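Local coordinates for glycosylation Associate Protein 1 (Streptococcus agalactiae serotype V, PDB 6OYC) that probably takes part, within the Gap123 complex, in the glycosylation and accessory Sec secretion of streptococcal surface proteins, and has a GT-B-like fold, at residues L21-P26 and P108-V113; I120-F125 and D135-E140; V354-E359 and T409-E414. All coordinates share one frame; numbering follows the deposited sequence.

Contact 1. Residues L21-P26 and P108-V113; sequences LWYFKP and PFIVLV
Trp22 and Tyr23 reach Phe109 from two sides to form an aromatic cluster. Both belong to a type I turn closed by Phe24 N and Leu21 O. The Tyr23 side chain leaves the backbone toward the 108-113 segment, and its CB touches Phe109 CD1 at 3.9 Å. CG, set between the backbone N and the carbonyl carbon (chi1 53°), lies as near to Phe109 CD1 and turns the ring so that CD2 and CE2 pass Phe109 CB, which sits over the ring face, 4.3 Å from the Tyr23 ring centroid. The Phe109 ring turns an edge to this face, the planes at 60°. At the tip, Tyr23 OH lies 4.0 Å from Ile110 CG2 and finds its polar partner in Gln124 NE2. Trp22 approaches differently: NE1 donates to Phe109 O at 3.1 Å, meeting a lone pair in the carbonyl plane, although the oxygen is 17° out of the indole plane. Its six-membered ring barely overlaps the Phe109 ring, and CZ2 touches Phe109 CD1 at 3.8 Å. This surface contact joins the loop before helix 33-43 to the segment running into strand 111-115; strand 118-125 flanks Ile110, and Phe360, starting helix 360-375, meets the Phe109 ring.

Contact 2. Residues I120-F125 and D135-E140; sequences IAKVQF and DYFANE
Ile120 and Tyr136 lie side by side and point the same way, the methyl CG2 of Ile120 resting 3.6 Å from Tyr136 OH and almost as close to CZ. CG of Tyr136 lies roughly anti to its backbone N (chi1 -156°), which lays the phenol alongside Ile120. The ring has Ile120 O over one face, nearest CG rather than the ring centre. Phe137 turns its ring differently against the same carbonyl: Ile120 O lies in the ring plane, at the edge, while Phe137 N donates to it at 2.8 Å, tilted 31° from the carbonyl plane. Farther along, the extended Lys122 chain crosses the Phe137 ring at a slant, Lys122 CG meeting Phe137 CE1 at 3.8 Å and Lys122 CE approaching Phe137 CZ. The ammonium of Lys122 does not pair with Asp135, whose carboxylate forms a salt bridge with Lys145 on the next strand. Between the backbones, Lys122 and Asp135 form a hydrogen-bonded pair: Lys122 N reaches Asp135 O at 2.9 Å, and Asp135 N returns to Lys122 O at 3.0 Å. Ala121 and Tyr136 make the adjoining non-hydrogen-bonded pair, with a short CA-H...O contact of 3.0 Å from Ala121 CA to Asp135 O. Strands 118-125 and 131-138 form an antiparallel beta hairpin within a large meandering sheet, and on the other flank of strand 118-125, Ile120 and Ala121 both face Val113 in a classic beta bulge.

Contact 3. Residues V354-E359 and T409-E414; sequences VSYERE and THPLSE. With SO4 (sulfate ion), chain K.
Ser355 O receives the shortest polar bond of the contact, from His410 ND1 at 2.6 Å with an N-H...O angle of 165°. The oxygen lies in the imidazole plane, at the ring edge, while the donor stands 29° off the carbonyl plane. His410 CA adds a C-H...O contact to the same oxygen. With CG turned away from the backbone N (chi1 167°), the imidazole lies alongside the 354-359 segment, toward Glu357, where His410 CE1 comes within 3.3 Å of Glu357 O, a carbonyl that accepts a hydrogen bond from Arg363 NH1. Ser355 N in turn donates to Thr409 O at 3.1 Å, nearly straight onto the oxygen. Val354 and Thr409 form a parallel bridge where strands 349-354 and 406-409 end, at the C-terminal edge of a parallel alpha/beta sheet, consistent with one Rossmann-like half of a GT-B fold. Pro411 packs on Val354 of this pair: its CD lies 3.8 Å from Val354 CG1, and its CG 3.9 Å from Tyr356 CE1. The hydroxyl of Tyr356 bonds to Thr438 and Tyr321. Beyond, the extended Arg358 side chain offers NE to sulfate O3 at 2.7 Å, a weak, bent bond, and NH1 donates a hydrogen bond to Phe24 O; the ion, probably a crystallisation additive, is also hydrogen-bonded to Thr27 OG1. Glu359 N donates to Glu357 OE2 at 2.8 Å, just before helix 360-375.

In the fold
Contacts 1 and 2 lie at the surface and share the large antiparallel sheet, whose neighbouring strands 111-115 and 118-125 bond to each other through Val113 with Ile120 and Ala121. Contact 3 is partly buried and belongs to a parallel sheet; the nearest atoms of contacts 2 and 3 are about 10 Å apart. Contact 1 bridges the two regions: its 21-26 loop meets the sheet at Phe125 and contact 3 at Leu412 and Arg358. Their chemistry follows their places. Paired backbones dominate contact 2, an aromatic cluster with one indole bond carries contact 1, and a histidine and a backbone N-H bonding carbonyls at the strand ends mark contact 3.

Contact 1. Residues L21-P26 and P108-V113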
loop_
_atom_site.group_PDB
_atom_site.type_symbol
_atom_site.label_atom_id
_atom_site.label_comp_id
_atom_site.label_asym_id
_atom_site.label_seq_id
_atom_site.Cartn_x
_atom_site.Cartn_y
_atom_site.Cartn_z
ATOM N N LEU A 21 4.303 11.368 1.012
ATOM C CA LEU A 21 4.035 12.320 2.087
ATOM C C LEU A 21 2.888 11.819 2.961
ATOM O O LEU A 21 1.904 11.257 2.464
ATOM C CB LEU A 21 3.694 13.691 1.504
ATOM C CG LEU A 21 4.708 14.180 0.467
ATOM C CD1 LEU A 21 4.280 15.544 -0.110
ATOM C CD2 LEU A 21 6.086 14.247 1.095
ATOM N N TRP A 22 3.011 12.042 4.275
ATOM C CA TRP A 22 2.055 11.457 5.208
ATOM C C TRP A 22 0.628 11.901 4.926
ATOM O O TRP A 22 -0.324 11.170 5.239
ATOM C CB TRP A 22 2.439 11.794 6.648
ATOM C CG TRP A 22 2.134 13.208 7.130
ATOM C CD1 TRP A 22 3.034 14.230 7.285
ATOM C CD2 TRP A 22 0.863 13.726 7.574
ATOM N NE1 TRP A 22 2.403 15.347 7.776
ATOM C CE2 TRP A 22 1.075 15.065 7.967
ATOM C CE3 TRP A 22 -0.425 13.185 7.680
ATOM C CZ2 TRP A 22 0.044 15.877 8.459
ATOM C CZ3 TRP A 22 -1.450 13.986 8.170
ATOM C CH2 TRP A 22 -1.210 15.322 8.549
ATOM N N TYR A 23 0.455 13.076 4.336
ATOM C CA TYR A 23 -0.863 13.631 4.076
ATOM C C TYR A 23 -1.290 13.459 2.627
ATOM O O TYR A 23 -2.259 14.093 2.202
ATOM C CB TYR A 23 -0.876 15.118 4.440
ATOM C CG TYR A 23 0.246 15.917 3.781
ATOM C CD1 TYR A 23 0.105 16.433 2.496
ATOM C CD2 TYR A 23 1.447 16.146 4.446
ATOM C CE1 TYR A 23 1.131 17.171 1.888
ATOM C CE2 TYR A 23 2.479 16.886 3.858
ATOM C CZ TYR A 23 2.315 17.402 2.585
ATOM O OH TYR A 23 3.335 18.128 2.002
ATOM N N PHE A 24 -0.571 12.654 1.847
ATOM C CA PHE A 24 -0.814 12.604 0.409
ATOM C C PHE A 24 -0.532 11.202 -0.132
ATOM O O PHE A 24 0.108 11.039 -1.177
ATOM C CB PHE A 24 0.031 13.654 -0.325
ATOM C CG PHE A 24 -0.634 14.237 -1.534
ATOM C CD1 PHE A 24 -1.943 14.694 -1.471
ATOM C CD2 PHE A 24 0.039 14.309 -2.739
ATOM C CE1 PHE A 24 -2.569 15.234 -2.585
ATOM C CE2 PHE A 24 -0.583 14.847 -3.864
ATOM C CZ PHE A 24 -1.892 15.308 -3.781
ATOM N N LYS A 25 -0.983 10.181 0.577
ATOM C CA LYS A 25 -0.690 8.810 0.160
ATOM C C LYS A 25 -1.484 8.445 -1.097
ATOM O O LYS A 25 -2.689 8.685 -1.149
ATOM C CB LYS A 25 -1.015 7.844 1.292
ATOM C CG LYS A 25 -0.787 6.366 0.968
ATOM C CD LYS A 25 -1.492 5.507 2.023
ATOM C CE LYS A 25 -1.814 4.103 1.526
ATOM N NZ LYS A 25 -2.652 4.109 0.299
ATOM N N PRO A 26 -0.846 7.886 -2.128
ATOM C CA PRO A 26 -1.610 7.313 -3.247
ATOM C C PRO A 26 -2.404 6.100 -2.786
ATOM O O PRO A 26 -1.970 5.343 -1.909
ATOM C CB PRO A 26 -0.530 6.908 -4.263
ATOM C CG PRO A 26 0.754 7.496 -3.779
ATOM C CD PRO A 26 0.607 7.690 -2.294
ATOM N N PRO A 108 -0.045 23.025 9.633
ATOM C CA PRO A 108 -0.721 21.754 9.926
ATOM C C PRO A 108 -0.113 20.549 9.217
ATOM O O PRO A 108 -0.580 19.431 9.448
ATOM C CB PRO A 108 -2.163 22.006 9.450
ATOM C CG PRO A 108 -2.335 23.474 9.514
ATOM C CD PRO A 108 -0.992 24.061 9.176
ATOM N N PHE A 109 0.909 20.713 8.374
ATOM C CA PHE A 109 1.386 19.585 7.578
ATOM C C PHE A 109 2.910 19.421 7.588
ATOM O O PHE A 109 3.399 18.291 7.527
ATOM C CB PHE A 109 0.866 19.719 6.140
ATOM C CG PHE A 109 -0.647 19.731 6.044
ATOM C CD1 PHE A 109 -1.382 18.540 6.152
ATOM C CD2 PHE A 109 -1.342 20.922 5.863
ATOM C CE1 PHE A 109 -2.792 18.551 6.074
ATOM C CE2 PHE A 109 -2.748 20.936 5.774
ATOM C CZ PHE A 109 -3.471 19.751 5.886
ATOM N N ILE A 110 3.669 20.525 7.667
ATOM C CA ILE A 110 5.127 20.513 7.618
ATOM C C ILE A 110 5.656 21.616 8.529
ATOM O O ILE A 110 4.897 22.424 9.069
ATOM C CB ILE A 110 5.664 20.729 6.187
ATOM C CG1 ILE A 110 5.338 22.153 5.733
ATOM C CG2 ILE A 110 5.126 19.666 5.196
ATOM C CD1 ILE A 110 5.979 22.524 4.435
ATOM N N VAL A 111 6.984 21.703 8.630
ATOM C CA VAL A 111 7.653 22.817 9.303
ATOM C C VAL A 111 8.458 23.601 8.276
ATOM O O VAL A 111 9.178 23.014 7.460
ATOM C CB VAL A 111 8.550 22.335 10.462
ATOM C CG1 VAL A 111 9.311 23.500 11.025
ATOM C CG2 VAL A 111 7.706 21.709 11.581
ATOM N N LEU A 112 8.313 24.922 8.297
ATOM C CA LEU A 112 9.153 25.816 7.511
ATOM C C LEU A 112 10.320 26.326 8.353
ATOM O O LEU A 112 10.118 26.842 9.462
ATOM C CB LEU A 112 8.336 26.992 6.980
ATOM C CG LEU A 112 7.202 26.518 6.072
ATOM C CD1 LEU A 112 6.214 27.665 5.777
ATOM C CD2 LEU A 112 7.782 25.913 4.776
ATOM N N VAL A 113 11.535 26.164 7.827
ATOM C CA VAL A 113 12.743 26.752 8.394
ATOM C C VAL A 113 13.096 27.974 7.551
ATOM O O VAL A 113 13.440 27.843 6.367
ATOM C CB VAL A 113 13.899 25.753 8.412
ATOM C CG1 VAL A 113 15.143 26.390 9.051
ATOM C CG2 VAL A 113 13.477 24.499 9.136
#

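Contact 2. Residues I120-F125 and D135-E140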
loop_
_atom_site.group_PDB
_atom_site.type_symbol
_atom_site.label_atom_id
_atom_site.label_comp_id
_atom_site.label_asym_id
_atom_site.label_seq_id
_atom_site.Cartn_x
_atom_site.Cartn_y
_atom_site.Cartn_z
ATOM N N ILE A 120 14.726 28.575 4.165
ATOM C CA ILE A 120 15.880 27.685 4.210
ATOM C C ILE A 120 15.493 26.243 3.906
ATOM O O ILE A 120 16.196 25.556 3.172
ATOM C CB ILE A 120 16.591 27.780 5.575
ATOM C CG1 ILE A 120 16.945 29.230 5.900
ATOM C CG2 ILE A 120 17.827 26.910 5.569
ATOM C CD1 ILE A 120 17.697 29.892 4.800
ATOM N N ALA A 121 14.388 25.750 4.463
ATOM C CA ALA A 121 14.102 24.332 4.323
ATOM C C ALA A 121 12.636 24.060 4.605
ATOM O O ALA A 121 11.956 24.837 5.282
ATOM C CB ALA A 121 14.975 23.484 5.251
ATOM N N LYS A 122 12.164 22.935 4.061
ATOM C CA LYS A 122 10.868 22.365 4.396
ATOM C C LYS A 122 11.103 20.986 4.989
ATOM O O LYS A 122 11.814 20.171 4.406
ATOM C CB LYS A 122 9.964 22.278 3.183
ATOM C CG LYS A 122 9.702 23.592 2.544
ATOM C CD LYS A 122 8.555 23.512 1.540
ATOM C CE LYS A 122 8.458 24.814 0.729
ATOM N NZ LYS A 122 7.124 25.021 0.039
ATOM N N VAL A 123 10.530 20.739 6.157
ATOM C CA VAL A 123 10.777 19.520 6.909
ATOM C C VAL A 123 9.559 18.630 6.764
ATOM O O VAL A 123 8.436 19.083 6.994
ATOM C CB VAL A 123 11.073 19.838 8.381
ATOM C CG1 VAL A 123 11.260 18.558 9.172
ATOM C CG2 VAL A 123 12.306 20.751 8.471
ATOM N N GLN A 124 9.774 17.372 6.377
ATOM C CA GLN A 124 8.680 16.447 6.104
ATOM C C GLN A 124 8.747 15.265 7.053
ATOM O O GLN A 124 9.838 14.771 7.378
ATOM C CB GLN A 124 8.706 15.954 4.659
ATOM C CG GLN A 124 8.260 17.032 3.648
ATOM C CD GLN A 124 6.759 17.064 3.466
ATOM O OE1 GLN A 124 6.024 16.352 4.166
ATOM N NE2 GLN A 124 6.285 17.873 2.510
ATOM N N PHE A 125 7.567 14.810 7.486
ATOM C CA PHE A 125 7.451 13.728 8.451
ATOM C C PHE A 125 6.714 12.542 7.840
ATOM O O PHE A 125 5.828 12.704 6.997
ATOM C CB PHE A 125 6.750 14.211 9.733
ATOM C CG PHE A 125 7.410 15.413 10.349
ATOM C CD1 PHE A 125 7.062 16.701 9.949
ATOM C CD2 PHE A 125 8.421 15.259 11.273
ATOM C CE1 PHE A 125 7.692 17.818 10.494
ATOM C CE2 PHE A 125 9.041 16.360 11.830
ATOM C CZ PHE A 125 8.672 17.644 11.433
ATOM N N ASP A 135 13.802 19.288 2.331
ATOM C CA ASP A 135 14.089 20.047 1.120
ATOM C C ASP A 135 14.852 21.296 1.527
ATOM O O ASP A 135 14.342 22.113 2.300
ATOM C CB ASP A 135 12.812 20.432 0.379
ATOM C CG ASP A 135 12.099 19.231 -0.234
ATOM O OD1 ASP A 135 12.697 18.128 -0.324
ATOM O OD2 ASP A 135 10.919 19.403 -0.616
ATOM N N TYR A 136 16.073 21.435 1.032
ATOM C CA TYR A 136 16.949 22.525 1.427
ATOM C C TYR A 136 17.047 23.502 0.264
ATOM O O TYR A 136 17.231 23.090 -0.887
ATOM C CB TYR A 136 18.322 21.988 1.831
ATOM C CG TYR A 136 19.068 22.903 2.757
ATOM C CD1 TYR A 136 19.826 23.959 2.261
ATOM C CD2 TYR A 136 19.027 22.712 4.129
ATOM C CE1 TYR A 136 20.508 24.801 3.111
ATOM C CE2 TYR A 136 19.720 23.540 4.990
ATOM C CZ TYR A 136 20.455 24.583 4.482
ATOM O OH TYR A 136 21.141 25.406 5.349
ATOM N N PHE A 137 16.890 24.784 0.562
ATOM C CA PHE A 137 16.661 25.798 -0.452
ATOM C C PHE A 137 17.808 26.784 -0.460
ATOM O O PHE A 137 18.451 27.010 0.564
ATOM C CB PHE A 137 15.356 26.586 -0.208
ATOM C CG PHE A 137 14.129 25.821 -0.545
ATOM C CD1 PHE A 137 13.656 24.843 0.324
ATOM C CD2 PHE A 137 13.445 26.072 -1.729
ATOM C CE1 PHE A 137 12.526 24.126 0.016
ATOM C CE2 PHE A 137 12.311 25.351 -2.049
ATOM C CZ PHE A 137 11.855 24.363 -1.179
ATOM N N ALA A 138 18.030 27.380 -1.628
ATOM C CA ALA A 138 18.847 28.573 -1.765
ATOM C C ALA A 138 18.150 29.482 -2.761
ATOM O O ALA A 138 17.648 29.008 -3.787
ATOM C CB ALA A 138 20.270 28.250 -2.217
ATOM N N ASN A 139 18.076 30.774 -2.420
ATOM C CA ASN A 139 17.411 31.778 -3.248
ATOM C C ASN A 139 16.029 31.320 -3.683
ATOM O O ASN A 139 15.674 31.402 -4.858
ATOM C CB ASN A 139 18.244 32.127 -4.483
ATOM C CG ASN A 139 19.606 32.657 -4.141
ATOM O OD1 ASN A 139 20.624 32.033 -4.460
ATOM N ND2 ASN A 139 19.646 33.827 -3.497
ATOM N N GLU A 140 15.253 30.801 -2.731
ATOM C CA GLU A 140 13.867 30.399 -2.957
ATOM C C GLU A 140 13.725 29.224 -3.922
ATOM O O GLU A 140 12.617 28.957 -4.417
ATOM C CB GLU A 140 13.030 31.577 -3.476
ATOM C CG GLU A 140 12.703 32.621 -2.436
ATOM C CD GLU A 140 11.893 32.063 -1.290
ATOM O OE1 GLU A 140 12.428 31.981 -0.164
ATOM O OE2 GLU A 140 10.716 31.714 -1.516
#

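Contact 3. Residues V354-E359 and T409-E414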
loop_
_atom_site.group_PDB
_atom_site.type_symbol
_atom_site.label_atom_id
_atom_site.label_comp_id
_atom_site.label_asym_id
_atom_site.label_seq_id
_atom_site.Cartn_x
_atom_site.Cartn_y
_atom_site.Cartn_z
ATOM N N VAL A 354 -17.090 8.534 3.556
ATOM C CA VAL A 354 -15.671 8.233 3.446
ATOM C C VAL A 354 -15.195 8.679 2.071
ATOM O O VAL A 354 -15.750 8.260 1.047
ATOM C CB VAL A 354 -15.409 6.738 3.667
ATOM C CG1 VAL A 354 -13.901 6.384 3.482
ATOM C CG2 VAL A 354 -15.927 6.344 5.044
ATOM N N SER A 355 -14.181 9.542 2.049
ATOM C CA SER A 355 -13.531 9.961 0.815
ATOM C C SER A 355 -12.062 9.577 0.894
ATOM O O SER A 355 -11.356 9.983 1.830
ATOM C CB SER A 355 -13.681 11.465 0.588
ATOM O OG SER A 355 -12.811 11.904 -0.436
ATOM N N TYR A 356 -11.611 8.793 -0.077
ATOM C CA TYR A 356 -10.212 8.432 -0.198
ATOM C C TYR A 356 -9.438 9.387 -1.108
ATOM O O TYR A 356 -8.234 9.196 -1.298
ATOM C CB TYR A 356 -10.082 6.993 -0.714
ATOM C CG TYR A 356 -10.687 5.907 0.171
ATOM C CD1 TYR A 356 -10.309 5.768 1.509
ATOM C CD2 TYR A 356 -11.617 4.995 -0.350
ATOM C CE1 TYR A 356 -10.856 4.774 2.303
ATOM C CE2 TYR A 356 -12.162 3.982 0.442
ATOM C CZ TYR A 356 -11.781 3.886 1.767
ATOM O OH TYR A 356 -12.314 2.891 2.557
ATOM N N GLU A 357 -10.083 10.420 -1.645
ATOM C CA GLU A 357 -9.411 11.328 -2.567
ATOM C C GLU A 357 -8.387 12.174 -1.822
ATOM O O GLU A 357 -8.740 12.915 -0.898
ATOM C CB GLU A 357 -10.426 12.230 -3.267
ATOM C CG GLU A 357 -9.754 13.239 -4.196
ATOM C CD GLU A 357 -8.732 12.580 -5.135
ATOM O OE1 GLU A 357 -9.043 11.543 -5.744
ATOM O OE2 GLU A 357 -7.601 13.093 -5.269
ATOM N N ARG A 358 -7.121 12.087 -2.234
ATOM C CA ARG A 358 -6.066 12.823 -1.541
ATOM C C ARG A 358 -6.002 14.292 -1.960
ATOM O O ARG A 358 -5.552 15.133 -1.172
ATOM C CB ARG A 358 -4.716 12.139 -1.765
ATOM C CG ARG A 358 -4.194 12.165 -3.171
ATOM C CD ARG A 358 -2.825 11.489 -3.229
ATOM N NE ARG A 358 -2.378 11.326 -4.602
ATOM C CZ ARG A 358 -1.125 11.069 -4.977
ATOM N NH1 ARG A 358 -0.157 10.935 -4.075
ATOM N NH2 ARG A 358 -0.842 10.948 -6.266
ATOM N N GLU A 359 -6.459 14.621 -3.166
ATOM C CA GLU A 359 -6.429 16.005 -3.622
ATOM C C GLU A 359 -7.314 16.869 -2.734
ATOM O O GLU A 359 -8.491 16.563 -2.510
ATOM C CB GLU A 359 -6.879 16.110 -5.083
ATOM C CG GLU A 359 -5.868 15.611 -6.130
ATOM C CD GLU A 359 -4.565 16.423 -6.167
ATOM O OE1 GLU A 359 -4.459 17.465 -5.471
ATOM O OE2 GLU A 359 -3.631 16.010 -6.893
ATOM N N THR A 409 -15.298 11.735 6.751
ATOM C CA THR A 409 -13.912 11.493 7.116
ATOM C C THR A 409 -13.099 11.137 5.878
ATOM O O THR A 409 -13.625 10.640 4.876
ATOM C CB THR A 409 -13.766 10.379 8.168
ATOM O OG1 THR A 409 -12.401 10.315 8.584
ATOM C CG2 THR A 409 -14.109 9.028 7.589
ATOM N N HIS A 410 -11.789 11.380 5.982
ATOM C CA HIS A 410 -10.825 11.089 4.925
ATOM C C HIS A 410 -9.667 10.302 5.527
ATOM O O HIS A 410 -8.682 10.887 5.988
ATOM C CB HIS A 410 -10.327 12.376 4.267
ATOM C CG HIS A 410 -9.123 12.174 3.395
ATOM N ND1 HIS A 410 -9.094 11.251 2.370
ATOM C CD2 HIS A 410 -7.901 12.757 3.412
ATOM C CE1 HIS A 410 -7.909 11.280 1.790
ATOM N NE2 HIS A 410 -7.170 12.186 2.403
ATOM N N PRO A 411 -9.749 8.978 5.541
ATOM C CA PRO A 411 -8.639 8.177 6.089
ATOM C C PRO A 411 -7.354 8.404 5.295
ATOM O O PRO A 411 -7.380 8.477 4.068
ATOM C CB PRO A 411 -9.136 6.733 5.954
ATOM C CG PRO A 411 -10.633 6.849 5.649
ATOM C CD PRO A 411 -10.832 8.157 4.978
ATOM N N LEU A 412 -6.224 8.524 6.014
ATOM C CA LEU A 412 -4.927 8.861 5.433
ATOM C C LEU A 412 -4.064 7.645 5.113
ATOM O O LEU A 412 -3.067 7.787 4.405
ATOM C CB LEU A 412 -4.135 9.780 6.386
ATOM C CG LEU A 412 -4.850 11.087 6.787
ATOM C CD1 LEU A 412 -4.191 11.770 7.986
ATOM C CD2 LEU A 412 -4.944 12.040 5.609
ATOM N N SER A 413 -4.421 6.470 5.617
ATOM C CA SER A 413 -3.566 5.294 5.595
ATOM C C SER A 413 -4.464 4.082 5.778
ATOM O O SER A 413 -5.630 4.211 6.155
ATOM C CB SER A 413 -2.520 5.350 6.716
ATOM O OG SER A 413 -3.168 5.233 7.990
ATOM N N GLU A 414 -3.903 2.894 5.534
ATOM C CA GLU A 414 -4.634 1.674 5.858
ATOM C C GLU A 414 -4.946 1.606 7.345
ATOM O O GLU A 414 -6.020 1.141 7.736
ATOM C CB GLU A 414 -3.847 0.442 5.417
ATOM C CG GLU A 414 -3.823 0.276 3.909
ATOM C CD GLU A 414 -2.664 -0.570 3.407
ATOM O OE1 GLU A 414 -2.555 -0.746 2.176
ATOM O OE2 GLU A 414 -1.861 -1.058 4.228
HETATM S S SO4 K . -4.209 8.687 -6.848
HETATM O O1 SO4 K . -4.463 7.814 -5.706
HETATM O O2 SO4 K . -3.096 8.161 -7.650
HETATM O O3 SO4 K . -3.934 10.031 -6.345
HETATM O O4 SO4 K . -5.406 8.746 -7.694
#